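Side-chain contacts in methanol--corrinoid protein co-methyltransferase (Methanosarcina barkeri, PDB 2I2X), which transfers the methyl group of methanol to the cob(I)amide carried by its partner corrinoid protein MtaC, a zinc-dependent step of methanogenesis: residues 392-395 / 396-400; 437-440 / 441-445. All coordinates share one frame; numbering follows the deposited sequence.

Contact 1 (392-395 / 396-400)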
loop_
_atom_site.group_PDB
_atom_site.type_symbol
_atom_site.label_atom_id
_atom_site.label_comp_id
_atom_site.label_asym_id
_atom_site.label_seq_id
_atom_site.Cartn_x
_atom_site.Cartn_y
_atom_site.Cartn_z
ATOM N N ARG A 392 -38.359 -9.378 -7.449
ATOM C CA ARG A 392 -37.333 -8.457 -7.980
ATOM C C ARG A 392 -35.929 -9.054 -7.893
ATOM O O ARG A 392 -35.129 -8.915 -8.816
ATOM C CB ARG A 392 -37.402 -7.054 -7.346
ATOM C CG ARG A 392 -36.863 -6.908 -5.943
ATOM C CD ARG A 392 -37.374 -5.578 -5.320
ATOM N NE ARG A 392 -36.644 -5.240 -4.102
ATOM C CZ ARG A 392 -36.613 -4.037 -3.532
ATOM N NH1 ARG A 392 -37.305 -3.018 -4.024
ATOM N NH2 ARG A 392 -35.874 -3.853 -2.457
ATOM N N ALA A 393 -35.654 -9.745 -6.793
ATOM C CA ALA A 393 -34.390 -10.425 -6.594
ATOM C C ALA A 393 -34.205 -11.586 -7.570
ATOM O O ALA A 393 -33.100 -11.784 -8.146
ATOM C CB ALA A 393 -34.253 -10.896 -5.150
ATOM N N LYS A 394 -35.264 -12.366 -7.764
ATOM C CA LYS A 394 -35.190 -13.449 -8.744
ATOM C C LYS A 394 -34.931 -12.876 -10.145
ATOM O O LYS A 394 -34.127 -13.446 -10.889
ATOM C CB LYS A 394 -36.442 -14.308 -8.706
ATOM C CG LYS A 394 -36.429 -15.534 -9.612
ATOM C CD LYS A 394 -37.432 -16.599 -9.106
ATOM C CE LYS A 394 -38.929 -16.280 -9.460
ATOM N NZ LYS A 394 -39.196 -16.143 -10.944
ATOM N N ASN A 395 -35.583 -11.756 -10.495
ATOM C CA ASN A 395 -35.398 -11.144 -11.810
ATOM C C ASN A 395 -33.904 -10.809 -12.021
ATOM O O ASN A 395 -33.336 -11.079 -13.080
ATOM C CB ASN A 395 -36.250 -9.871 -11.967
ATOM C CG ASN A 395 -37.787 -10.154 -12.013
ATOM O OD1 ASN A 395 -38.233 -11.297 -12.147
ATOM N ND2 ASN A 395 -38.577 -9.091 -11.906
ATOM N N ALA A 396 -33.272 -10.271 -10.984
ATOM C CA ALA A 396 -31.907 -9.808 -11.071
ATOM C C ALA A 396 -31.001 -10.997 -11.310
ATOM O O ALA A 396 -30.130 -10.963 -12.186
ATOM C CB ALA A 396 -31.505 -9.037 -9.793
ATOM N N ALA A 397 -31.217 -12.054 -10.548
ATOM C CA ALA A 397 -30.457 -13.283 -10.673
ATOM C C ALA A 397 -30.558 -13.877 -12.077
ATOM O O ALA A 397 -29.556 -14.335 -12.635
ATOM C CB ALA A 397 -30.956 -14.296 -9.623
ATOM N N ILE A 398 -31.763 -13.863 -12.656
ATOM C CA ILE A 398 -31.977 -14.455 -13.989
ATOM C C ILE A 398 -31.431 -13.543 -15.077
ATOM O O ILE A 398 -30.882 -14.018 -16.075
ATOM C CB ILE A 398 -33.476 -14.820 -14.253
ATOM C CG1 ILE A 398 -33.872 -16.044 -13.409
ATOM C CG2 ILE A 398 -33.721 -15.101 -15.752
ATOM C CD1 ILE A 398 -35.406 -16.266 -13.297
ATOM N N GLU A 399 -31.611 -12.236 -14.882
ATOM C CA GLU A 399 -31.073 -11.244 -15.793
ATOM C C GLU A 399 -29.543 -11.327 -15.811
ATOM O O GLU A 399 -28.905 -11.178 -16.863
ATOM C CB GLU A 399 -31.505 -9.843 -15.378
ATOM C CG GLU A 399 -31.275 -8.795 -16.449
ATOM C CD GLU A 399 -32.273 -8.863 -17.592
ATOM O OE1 GLU A 399 -33.407 -9.382 -17.396
ATOM O OE2 GLU A 399 -31.920 -8.379 -18.691
ATOM N N CYS A 400 -28.972 -11.569 -14.638
ATOM C CA CYS A 400 -27.541 -11.746 -14.522
ATOM C C CYS A 400 -27.084 -12.914 -15.403
ATOM O O CYS A 400 -26.132 -12.768 -16.192
ATOM C CB CYS A 400 -27.141 -11.955 -13.044
ATOM S SG CYS A 400 -25.395 -12.442 -12.778
#

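Contact 2 (437-440 / 441-445)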
loop_
_atom_site.group_PDB
_atom_site.type_symbol
_atom_site.label_atom_id
_atom_site.label_comp_id
_atom_site.label_asym_id
_atom_site.label_seq_id
_atom_site.Cartn_x
_atom_site.Cartn_y
_atom_site.Cartn_z
ATOM N N ASP A 437 -45.025 -15.968 -1.408
ATOM C CA ASP A 437 -45.447 -16.804 -0.238
ATOM C C ASP A 437 -45.078 -18.275 -0.380
ATOM O O ASP A 437 -44.512 -18.855 0.526
ATOM C CB ASP A 437 -46.947 -16.663 0.056
ATOM C CG ASP A 437 -47.350 -15.226 0.340
ATOM O OD1 ASP A 437 -46.499 -14.455 0.844
ATOM O OD2 ASP A 437 -48.510 -14.854 0.040
ATOM N N LYS A 438 -45.379 -18.873 -1.526
ATOM C CA LYS A 438 -44.928 -20.227 -1.832
ATOM C C LYS A 438 -43.429 -20.429 -1.520
ATOM O O LYS A 438 -43.046 -21.356 -0.774
ATOM C CB LYS A 438 -45.152 -20.451 -3.317
ATOM C CG LYS A 438 -45.214 -21.858 -3.855
ATOM C CD LYS A 438 -45.052 -22.982 -2.889
ATOM C CE LYS A 438 -45.067 -24.261 -3.719
ATOM N NZ LYS A 438 -44.363 -25.402 -3.070
ATOM N N PHE A 439 -42.585 -19.582 -2.118
ATOM C CA PHE A 439 -41.150 -19.671 -1.966
ATOM C C PHE A 439 -40.777 -19.445 -0.508
ATOM O O PHE A 439 -40.000 -20.214 0.077
ATOM C CB PHE A 439 -40.450 -18.639 -2.861
ATOM C CG PHE A 439 -38.939 -18.695 -2.797
ATOM C CD1 PHE A 439 -38.232 -19.674 -3.521
ATOM C CD2 PHE A 439 -38.230 -17.766 -2.035
ATOM C CE1 PHE A 439 -36.845 -19.730 -3.489
ATOM C CE2 PHE A 439 -36.851 -17.796 -1.994
ATOM C CZ PHE A 439 -36.137 -18.792 -2.725
ATOM N N MET A 440 -41.345 -18.406 0.088
ATOM C CA MET A 440 -41.055 -18.132 1.474
ATOM C C MET A 440 -41.346 -19.366 2.305
ATOM O O MET A 440 -40.476 -19.809 3.088
ATOM C CB MET A 440 -41.808 -16.896 1.979
ATOM C CG MET A 440 -41.323 -15.608 1.315
ATOM S SD MET A 440 -39.499 -15.329 1.457
ATOM C CE MET A 440 -39.513 -14.640 3.117
ATOM N N ASP A 441 -42.531 -19.947 2.097
ATOM C CA ASP A 441 -42.944 -21.123 2.852
ATOM C C ASP A 441 -42.096 -22.343 2.582
ATOM O O ASP A 441 -41.719 -23.006 3.533
ATOM C CB ASP A 441 -44.437 -21.475 2.682
ATOM C CG ASP A 441 -44.869 -22.623 3.630
ATOM O OD1 ASP A 441 -44.710 -22.456 4.874
ATOM O OD2 ASP A 441 -45.315 -23.696 3.127
ATOM N N ASP A 442 -41.797 -22.640 1.316
ATOM C CA ASP A 442 -40.869 -23.741 0.984
ATOM C C ASP A 442 -39.537 -23.578 1.711
ATOM O O ASP A 442 -39.009 -24.551 2.273
ATOM C CB ASP A 442 -40.568 -23.813 -0.531
ATOM C CG ASP A 442 -41.720 -24.392 -1.352
ATOM O OD1 ASP A 442 -42.721 -24.875 -0.767
ATOM O OD2 ASP A 442 -41.621 -24.379 -2.595
ATOM N N CYS A 443 -39.001 -22.347 1.708
ATOM C CA CYS A 443 -37.672 -22.103 2.261
ATOM C C CYS A 443 -37.676 -22.155 3.772
ATOM O O CYS A 443 -36.752 -22.752 4.380
ATOM C CB CYS A 443 -37.069 -20.775 1.776
ATOM S SG CYS A 443 -36.752 -20.742 0.015
ATOM N N LEU A 444 -38.695 -21.526 4.369
ATOM C CA LEU A 444 -38.835 -21.566 5.827
ATOM C C LEU A 444 -38.665 -23.006 6.320
ATOM O O LEU A 444 -37.830 -23.285 7.193
ATOM C CB LEU A 444 -40.198 -21.053 6.285
ATOM C CG LEU A 444 -40.289 -20.222 7.569
ATOM C CD1 LEU A 444 -41.638 -20.410 8.265
ATOM C CD2 LEU A 444 -39.135 -20.451 8.514
ATOM N N THR A 445 -39.421 -23.934 5.740
ATOM C CA THR A 445 -39.380 -25.281 6.264
ATOM C C THR A 445 -38.093 -26.000 5.866
ATOM O O THR A 445 -37.482 -26.675 6.690
ATOM C CB THR A 445 -40.693 -26.125 6.005
ATOM O OG1 THR A 445 -40.485 -27.060 4.945
ATOM C CG2 THR A 445 -41.920 -25.229 5.726
#

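Contact 1 (392-395 / 396-400)
Lys394 and Ile398 lie side by side on helix 389-409, one turn apart and pointing the same way, with Lys394 CG 3.9 Å from Ile398 CD1. This is the i/i+4 pairing of an alpha helix. Two torsions account for it: Lys394 sends CG anti to its own N (chi1 -175°), while Ile398 keeps CG1 beside its N and carries CD1 back toward Lys394 (chi2 165°). CG1 of Ile398 also rests 3.6 Å from Lys394 O, the carbonyl oxygen that accepts the N-H of Ile398. Beyond CG the lysine bends twice, and its NZ forms a salt bridge with Asp434.

The tight part of the contact is the backbone with its alanines. Ala397 N donates to Ala393 O at 3.1 Å, and Ala397 CB sits 3.5 Å from Lys394 O. Ala396 and Ala397 are both buried against neighbouring helices: Ala396 meets Val378 and Ile382 of helix 372-383, whereas Ala397 meets Ile249 of helix 240-259 and Leu429 of helix 416-430.

On the partly exposed side, with Asn395, Ile398 and Glu399, the backbone stays closely bonded too: Glu399 N donates to Asn395 O at 2.7 Å, with an N-H...O angle of 161°, and Glu399 CB lies 3.2 Å from Asn395 O. What is looser here is the side chains. The polar ends of Asn395 and Glu399 do not meet each other; ND2 of Asn395 binds Asp385 OD1 and Ser381 O, and OE2 of Glu399 pairs with Arg377.

Within this turn, then, cohesion comes from main-chain bonds and a single aliphatic side-chain touch, while the charged groups are spent on other parts of the chain. Arg392, salt-bridged to Glu259, follows the same rule, which implies that electrostatic pairing here ties the helix to its surroundings.

Contact 2 (437-440 / 441-445)
NZ of Lys438 is gripped by both carboxylate oxygens of Asp442, in an i/i+4 salt bridge along helix 436-450. Lys438 NZ lies 2.9 Å from Asp442 OD1, on the syn lone pair of that oxygen; its bond to Asp442 OD2, at 3.0 Å, is weak. The two side chains approach at a slant, the lysine reaching forward along the helix with Lys438 CE 3.6 Å from Asp442 OD2.

The same two residues are joined through the backbone, Asp442 N donating to Lys438 O at 2.8 Å in a nearly straight bond (N-H...O 173°). The bridge thus closes a second link beside a regular helical one, on the outer surface of the helix. Lys438 N is in turn held by Asp435 OD2, close to where the helix begins.

About a third of a turn round the helix, Phe439 and Cys443 make a second i/i+4 pair, this one buried. Cys443 SG lies over a ring face of Phe439 as a sulfur-aromatic contact, 3.5 Å from the centroid and 15° off the ring normal. Phe439 reaches this place by holding CG anti to its backbone N (chi1 -178°). Tyr186 of helix 181-210 touches both residues, and the Phe439 ring also stacks with Tyr390, so this face of the C-terminal helix is seated against the protein. Rather than resting over the exact middle of the ring, Cys443 SG is offset toward the rim, 3.4 Å from Phe439 CZ, its closest ring carbon.

Overall arrangement
Contact 1 comes first along the chain, in helix 389-409, and contact 2 follows in helix 436-450, with helix 416-430 between them. Both are single-helix contacts in the helical C-terminal part, after the last strand of the parallel barrel sheet. The centres of contact 1 and contact 2 are about 18 Å apart; the nearest atoms of contact 1 and contact 2 are about 6 Å apart. They are nevertheless linked through a shared neighbour, Leu432, which touches both Lys394 and Phe439. Contact 1 is mostly buried among helices, whereas contact 2 pairs a buried face with an exposed one. Lying away from the zinc, potassium and corrinoid sites, both probably belong to the helical surround of the barrel, not its catalytic centre.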